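Long-range contacts in DCN1-like protein 3 (Homo sapiens, PDB 4GBA), which contributes to cullin neddylation, helping to pass NEDD8 from N-terminally acetylated E2 enzymes to cullin-RBX complexes, and can also inhibit it at the cell membrane: residues Phe96-Tyr100 against Trp126-Phe130; Arg7-Leu11 against Ala73-Ile79. All blocks are in the same frame, centred on the assembly; numbering follows the deposited sequence.

How the interactions relate
Interaction 1 and interaction 2 both lie in the DCUN1 domain but in different surroundings. Interaction 1 is core: 96-100 on helix 93-107 meets 126-130 at the end of helix 119-129, its centre about 5 Å from the centre of the chain, and every touching residue is buried. Interaction 2 has its centre about 24 Å from that point and is only partly buried; it sets helix 7-13, the first of this chain, against the start of helix 76-89. The two contacts share no helix and do not touch, although helix 76-89 directly precedes helix 93-107. Aromatic rings and one neutral hydrogen bond make interaction 1, whereas interaction 2 pairs a salt bridge on its exposed side with leucine-isoleucine packing.

Interaction 1 (Phe96-Tyr100 against Trp126-Phe130); sequences FKDLY and WKLVF
An aromatic cluster of Phe-96, Tyr-100, Trp-126 and Phe-130, with Val-129 packed against Phe-96, Leu-99 and Tyr-100, joins helix 93-107 to the C-terminal end of helix 119-129. The backbones come nearest at Tyr-100 and Val-129, whose CA atoms are 6.6 Å apart. A single hydrogen bond crosses between the segments: Trp-126 NE1 donates to Tyr-100 OH at 2.9 Å, almost perfectly straight (178°) and in the indole plane. The two rings meet rim to rim, neither lying over the other. The same hydroxyl is hydrogen-bonded to Trp-160 O, so this buried oxygen has two partners. With CG anti to the backbone N (chi1 -171°), Tyr-100 reaches across to the indole while its CD1 rests 3.9 Å from Val-129 CG1. The other valine methyl, CG2, lies 4.0 Å from Leu-99 CG and also touches Phe-96 CE1; together the two methyls touch three residues of helix 93-107. Phe-96 turns its ring edge to the valine backbone, CE1 standing 3.2 Å from Val-129 O near the ring plane. Phe-130 bridges the two rings of helix 93-107: its CE1 is 3.8 Å from Phe-96 CZ, and its CZ is 3.9 Å from Tyr-100 CE1. Both ring pairs are oblique. Replacing Tyr-100 with a phenylalanine would remove the hydroxyl and would probably leave the indole N-H of Trp-126 and the carbonyl of Trp-160 without this buried partner. Trp-160 also stacks on both Tyr-100 and Trp-126, while Phe-163 and Leu-164 bring more of helix 157-169 onto the cluster. Such ring packing, secured by an indole-to-hydroxyl bond, is a hydrophobic core between helices, here within the Cullin binding family region of the DCUN1 domain.

Interaction 2 (Arg7-Leu11 against Ala73-Ile79); sequences RLEEL and ADSIDGI
Arg-7 and Asp-74 form the charged part of the contact, a salt bridge on its exposed side. Arg-7 NH2 donates to Asp-74 OD1 at 2.7 Å with an N-H...O angle of 160°; the oxygen lies close to the guanidinium plane and is approached from its syn side. NE adds only weak bonds, 3.3 Å to Asp-74 OD1 and longer still to OD2. The guanidinium and carboxylate planes are 60° apart, so this is a twisted pairing and not a flat two-pronged one. The bend at chi3 (-46°) turns NE and the guanidinium edge toward the carboxylate; separately, Arg-7 CB lies 3.6 Å from Asp-74 OD2.

Apolar packing is carried by two leucines. Leu-11 spreads its methyls over the turn into helix 76-89: CD2 is 3.7 Å from Ser-75 CA and also touches Asp-74 O, while CD1 meets Ile-76 CG1 at 4.0 Å, the two side chains crossing at about a right angle. Leu-8 CD1 lies 3.9 Å from Asp-74 CA, and the same side chain packs on Phe-64, Phe-65 and Cys-68 of helix 61-71.

A side-chain bond within 73-79 caps the helix: Ser-75, at the N-cap of helix 76-89, accepts through OG from Gly-78 N at 2.8 Å. Ile-76 and Ile-79 continue the apolar surface to Phe-31 of helix 25-34.

The chemistry thus divides by depth: leucines and isoleucines tie helix 7-13 to a capped helix start, while an exposed arginine, paired mainly through one strong bond, gives a probably solvent-screened attraction at the edge.

Interaction 1 (Phe96-Tyr100 against Trp126-Phe130)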
loop_
_atom_site.group_PDB
_atom_site.type_symbol
_atom_site.label_atom_id
_atom_site.label_comp_id
_atom_site.label_asym_id
_atom_site.label_seq_id
_atom_site.Cartn_x
_atom_site.Cartn_y
_atom_site.Cartn_z
ATOM N N PHE A 96 2.128 3.661 11.683
ATOM C CA PHE A 96 1.099 3.162 10.805
ATOM C C PHE A 96 0.437 4.286 10.021
ATOM O O PHE A 96 0.212 4.163 8.820
ATOM C CB PHE A 96 0.037 2.354 11.535
ATOM C CG PHE A 96 -1.017 1.832 10.612
ATOM C CD1 PHE A 96 -0.762 0.725 9.803
ATOM C CD2 PHE A 96 -2.243 2.482 10.493
ATOM C CE1 PHE A 96 -1.735 0.250 8.915
ATOM C CE2 PHE A 96 -3.226 2.012 9.609
ATOM C CZ PHE A 96 -2.969 0.900 8.818
ATOM N N LYS A 97 0.120 5.381 10.697
ATOM C CA LYS A 97 -0.474 6.525 10.011
ATOM C C LYS A 97 0.439 6.971 8.889
ATOM O O LYS A 97 -0.031 7.327 7.812
ATOM C CB LYS A 97 -0.746 7.691 10.977
ATOM C CG LYS A 97 -2.049 7.537 11.757
ATOM C CD LYS A 97 -2.105 8.436 12.990
ATOM C CE LYS A 97 -2.513 9.861 12.646
ATOM N NZ LYS A 97 -2.629 10.705 13.875
ATOM N N ASP A 98 1.745 6.949 9.144
ATOM C CA ASP A 98 2.708 7.373 8.132
ATOM C C ASP A 98 2.763 6.382 6.963
ATOM O O ASP A 98 2.787 6.786 5.802
ATOM C CB ASP A 98 4.104 7.579 8.732
ATOM C CG ASP A 98 5.098 8.135 7.716
ATOM O OD1 ASP A 98 5.069 9.363 7.461
ATOM O OD2 ASP A 98 5.908 7.353 7.165
ATOM N N LEU A 99 2.785 5.092 7.285
ATOM C CA LEU A 99 2.781 4.049 6.280
ATOM C C LEU A 99 1.515 4.145 5.427
ATOM O O LEU A 99 1.565 4.032 4.192
ATOM C CB LEU A 99 2.859 2.678 6.951
ATOM C CG LEU A 99 2.420 1.510 6.072
ATOM C CD1 LEU A 99 3.437 1.258 4.968
ATOM C CD2 LEU A 99 2.207 0.283 6.926
ATOM N N TYR A 100 0.387 4.362 6.105
ATOM C CA TYR A 100 -0.905 4.592 5.455
ATOM C C TYR A 100 -0.917 5.792 4.483
ATOM O O TYR A 100 -1.459 5.685 3.376
ATOM C CB TYR A 100 -2.019 4.715 6.502
ATOM C CG TYR A 100 -3.415 4.742 5.910
ATOM C CD1 TYR A 100 -4.079 3.560 5.592
ATOM C CD2 TYR A 100 -4.072 5.946 5.670
ATOM C CE1 TYR A 100 -5.353 3.571 5.044
ATOM C CE2 TYR A 100 -5.360 5.972 5.118
ATOM C CZ TYR A 100 -5.992 4.781 4.809
ATOM O OH TYR A 100 -7.260 4.798 4.261
ATOM N N TRP A 126 -5.521 -1.162 0.038
ATOM C CA TRP A 126 -6.243 -1.149 1.305
ATOM C C TRP A 126 -6.121 -2.478 2.035
ATOM O O TRP A 126 -5.863 -2.498 3.230
ATOM C CB TRP A 126 -7.709 -0.791 1.107
ATOM C CG TRP A 126 -8.005 0.644 1.414
ATOM C CD1 TRP A 126 -7.481 1.392 2.427
ATOM C CD2 TRP A 126 -8.887 1.505 0.690
ATOM N NE1 TRP A 126 -7.989 2.664 2.389
ATOM C CE2 TRP A 126 -8.853 2.766 1.333
ATOM C CE3 TRP A 126 -9.709 1.334 -0.432
ATOM C CZ2 TRP A 126 -9.621 3.854 0.887
ATOM C CZ3 TRP A 126 -10.459 2.415 -0.879
ATOM C CH2 TRP A 126 -10.415 3.660 -0.216
ATOM N N LYS A 127 -6.316 -3.579 1.309
ATOM C CA LYS A 127 -6.140 -4.923 1.855
ATOM C C LYS A 127 -4.719 -5.112 2.398
ATOM O O LYS A 127 -4.519 -5.588 3.510
ATOM C CB LYS A 127 -6.396 -5.943 0.754
ATOM C CG LYS A 127 -6.698 -7.353 1.223
ATOM C CD LYS A 127 -7.183 -8.231 0.049
ATOM C CE LYS A 127 -8.213 -7.482 -0.828
ATOM N NZ LYS A 127 -8.796 -8.280 -1.974
ATOM N N LEU A 128 -3.734 -4.740 1.590
ATOM C CA LEU A 128 -2.341 -4.858 1.973
ATOM C C LEU A 128 -1.972 -4.024 3.225
ATOM O O LEU A 128 -1.385 -4.548 4.182
ATOM C CB LEU A 128 -1.427 -4.501 0.791
ATOM C CG LEU A 128 0.001 -5.048 0.906
ATOM C CD1 LEU A 128 -0.044 -6.559 1.105
ATOM C CD2 LEU A 128 0.830 -4.682 -0.309
ATOM N N VAL A 129 -2.319 -2.741 3.228
ATOM C CA VAL A 129 -1.893 -1.857 4.313
ATOM C C VAL A 129 -2.477 -2.261 5.683
ATOM O O VAL A 129 -1.830 -2.083 6.725
ATOM C CB VAL A 129 -2.137 -0.350 3.970
ATOM C CG1 VAL A 129 -3.616 0.006 4.037
ATOM C CG2 VAL A 129 -1.312 0.556 4.884
ATOM N N PHE A 130 -3.676 -2.835 5.679
ATOM C CA PHE A 130 -4.329 -3.243 6.923
ATOM C C PHE A 130 -3.972 -4.668 7.358
ATOM O O PHE A 130 -4.567 -5.199 8.296
ATOM C CB PHE A 130 -5.857 -3.098 6.818
ATOM C CG PHE A 130 -6.349 -1.671 6.944
ATOM C CD1 PHE A 130 -6.200 -0.970 8.141
ATOM C CD2 PHE A 130 -6.967 -1.033 5.873
ATOM C CE1 PHE A 130 -6.648 0.332 8.266
ATOM C CE2 PHE A 130 -7.422 0.282 5.994
ATOM C CZ PHE A 130 -7.264 0.964 7.190
#

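Interaction 2 (Arg7-Leu11 against Ala73-Ile79)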
loop_
_atom_site.group_PDB
_atom_site.type_symbol
_atom_site.label_atom_id
_atom_site.label_comp_id
_atom_site.label_asym_id
_atom_site.label_seq_id
_atom_site.Cartn_x
_atom_site.Cartn_y
_atom_site.Cartn_z
ATOM N N ARG A 7 29.741 -3.497 0.144
ATOM C CA ARG A 7 28.791 -4.573 -0.077
ATOM C C ARG A 7 27.483 -4.003 -0.639
ATOM O O ARG A 7 26.831 -4.628 -1.478
ATOM C CB ARG A 7 28.566 -5.386 1.200
ATOM C CG ARG A 7 29.813 -6.109 1.674
ATOM C CD ARG A 7 29.495 -7.403 2.405
ATOM N NE ARG A 7 28.420 -7.249 3.378
ATOM C CZ ARG A 7 28.027 -8.210 4.202
ATOM N NH1 ARG A 7 28.641 -9.382 4.169
ATOM N NH2 ARG A 7 27.020 -8.009 5.052
ATOM N N LEU A 8 27.132 -2.798 -0.193
ATOM C CA LEU A 8 25.907 -2.142 -0.638
ATOM C C LEU A 8 25.968 -1.812 -2.123
ATOM O O LEU A 8 25.005 -2.036 -2.858
ATOM C CB LEU A 8 25.625 -0.885 0.181
ATOM C CG LEU A 8 24.178 -0.383 0.108
ATOM C CD1 LEU A 8 23.217 -1.547 0.158
ATOM C CD2 LEU A 8 23.874 0.606 1.232
ATOM N N GLU A 9 27.107 -1.290 -2.565
ATOM C CA GLU A 9 27.315 -1.039 -3.986
ATOM C C GLU A 9 27.201 -2.310 -4.831
ATOM O O GLU A 9 26.575 -2.296 -5.887
ATOM C CB GLU A 9 28.675 -0.392 -4.223
ATOM C CG GLU A 9 28.890 0.004 -5.669
ATOM C CD GLU A 9 28.001 1.169 -6.085
ATOM O OE1 GLU A 9 27.530 1.176 -7.246
ATOM O OE2 GLU A 9 27.783 2.076 -5.248
ATOM N N GLU A 10 27.815 -3.406 -4.386
ATOM C CA GLU A 10 27.691 -4.664 -5.129
ATOM C C GLU A 10 26.240 -5.170 -5.127
ATOM O O GLU A 10 25.750 -5.699 -6.126
ATOM C CB GLU A 10 28.641 -5.738 -4.581
ATOM N N LEU A 11 25.558 -5.001 -3.998
ATOM C CA LEU A 11 24.167 -5.412 -3.877
ATOM C C LEU A 11 23.292 -4.613 -4.825
ATOM O O LEU A 11 22.486 -5.180 -5.560
ATOM C CB LEU A 11 23.673 -5.224 -2.451
ATOM C CG LEU A 11 22.284 -5.787 -2.178
ATOM C CD1 LEU A 11 22.264 -7.280 -2.468
ATOM C CD2 LEU A 11 21.899 -5.502 -0.735
ATOM N N ALA A 73 21.335 -2.436 6.733
ATOM C CA ALA A 73 21.561 -3.644 5.970
ATOM C C ALA A 73 22.363 -3.272 4.743
ATOM O O ALA A 73 22.201 -2.189 4.173
ATOM C CB ALA A 73 20.239 -4.298 5.576
ATOM N N ASP A 74 23.264 -4.167 4.366
ATOM C CA ASP A 74 23.975 -4.047 3.105
ATOM C C ASP A 74 23.925 -5.406 2.384
ATOM O O ASP A 74 24.728 -5.694 1.490
ATOM C CB ASP A 74 25.412 -3.568 3.322
ATOM C CG ASP A 74 26.239 -4.544 4.158
ATOM O OD1 ASP A 74 25.742 -5.644 4.507
ATOM O OD2 ASP A 74 27.416 -4.223 4.441
ATOM N N SER A 75 22.971 -6.238 2.784
ATOM C CA SER A 75 22.873 -7.579 2.217
ATOM C C SER A 75 21.448 -8.114 2.245
ATOM O O SER A 75 20.616 -7.661 3.037
ATOM C CB SER A 75 23.779 -8.545 2.985
ATOM O OG SER A 75 23.127 -8.977 4.167
ATOM N N ILE A 76 21.191 -9.094 1.384
ATOM C CA ILE A 76 19.909 -9.783 1.324
ATOM C C ILE A 76 19.544 -10.396 2.678
ATOM O O ILE A 76 18.402 -10.270 3.155
ATOM C CB ILE A 76 19.929 -10.893 0.238
ATOM C CG1 ILE A 76 19.946 -10.272 -1.156
ATOM C CG2 ILE A 76 18.733 -11.810 0.391
ATOM C CD1 ILE A 76 18.693 -9.431 -1.464
ATOM N N ASP A 77 20.520 -11.057 3.300
ATOM C CA ASP A 77 20.307 -11.670 4.607
ATOM C C ASP A 77 20.089 -10.646 5.712
ATOM O O ASP A 77 19.325 -10.890 6.643
ATOM C CB ASP A 77 21.452 -12.622 4.963
ATOM C CG ASP A 77 21.180 -14.052 4.510
ATOM O OD1 ASP A 77 20.392 -14.253 3.555
ATOM O OD2 ASP A 77 21.748 -14.974 5.120
ATOM N N GLY A 78 20.744 -9.496 5.593
ATOM C CA GLY A 78 20.571 -8.426 6.556
ATOM C C GLY A 78 19.176 -7.834 6.492
ATOM O O GLY A 78 18.560 -7.585 7.523
ATOM N N ILE A 79 18.682 -7.600 5.278
ATOM C CA ILE A 79 17.325 -7.100 5.091
ATOM C C ILE A 79 16.296 -8.064 5.675
ATOM O O ILE A 79 15.424 -7.652 6.436
ATOM C CB ILE A 79 17.014 -6.813 3.599
ATOM C CG1 ILE A 79 17.909 -5.689 3.083
ATOM C CG2 ILE A 79 15.550 -6.419 3.429
ATOM C CD1 ILE A 79 18.117 -5.667 1.621
#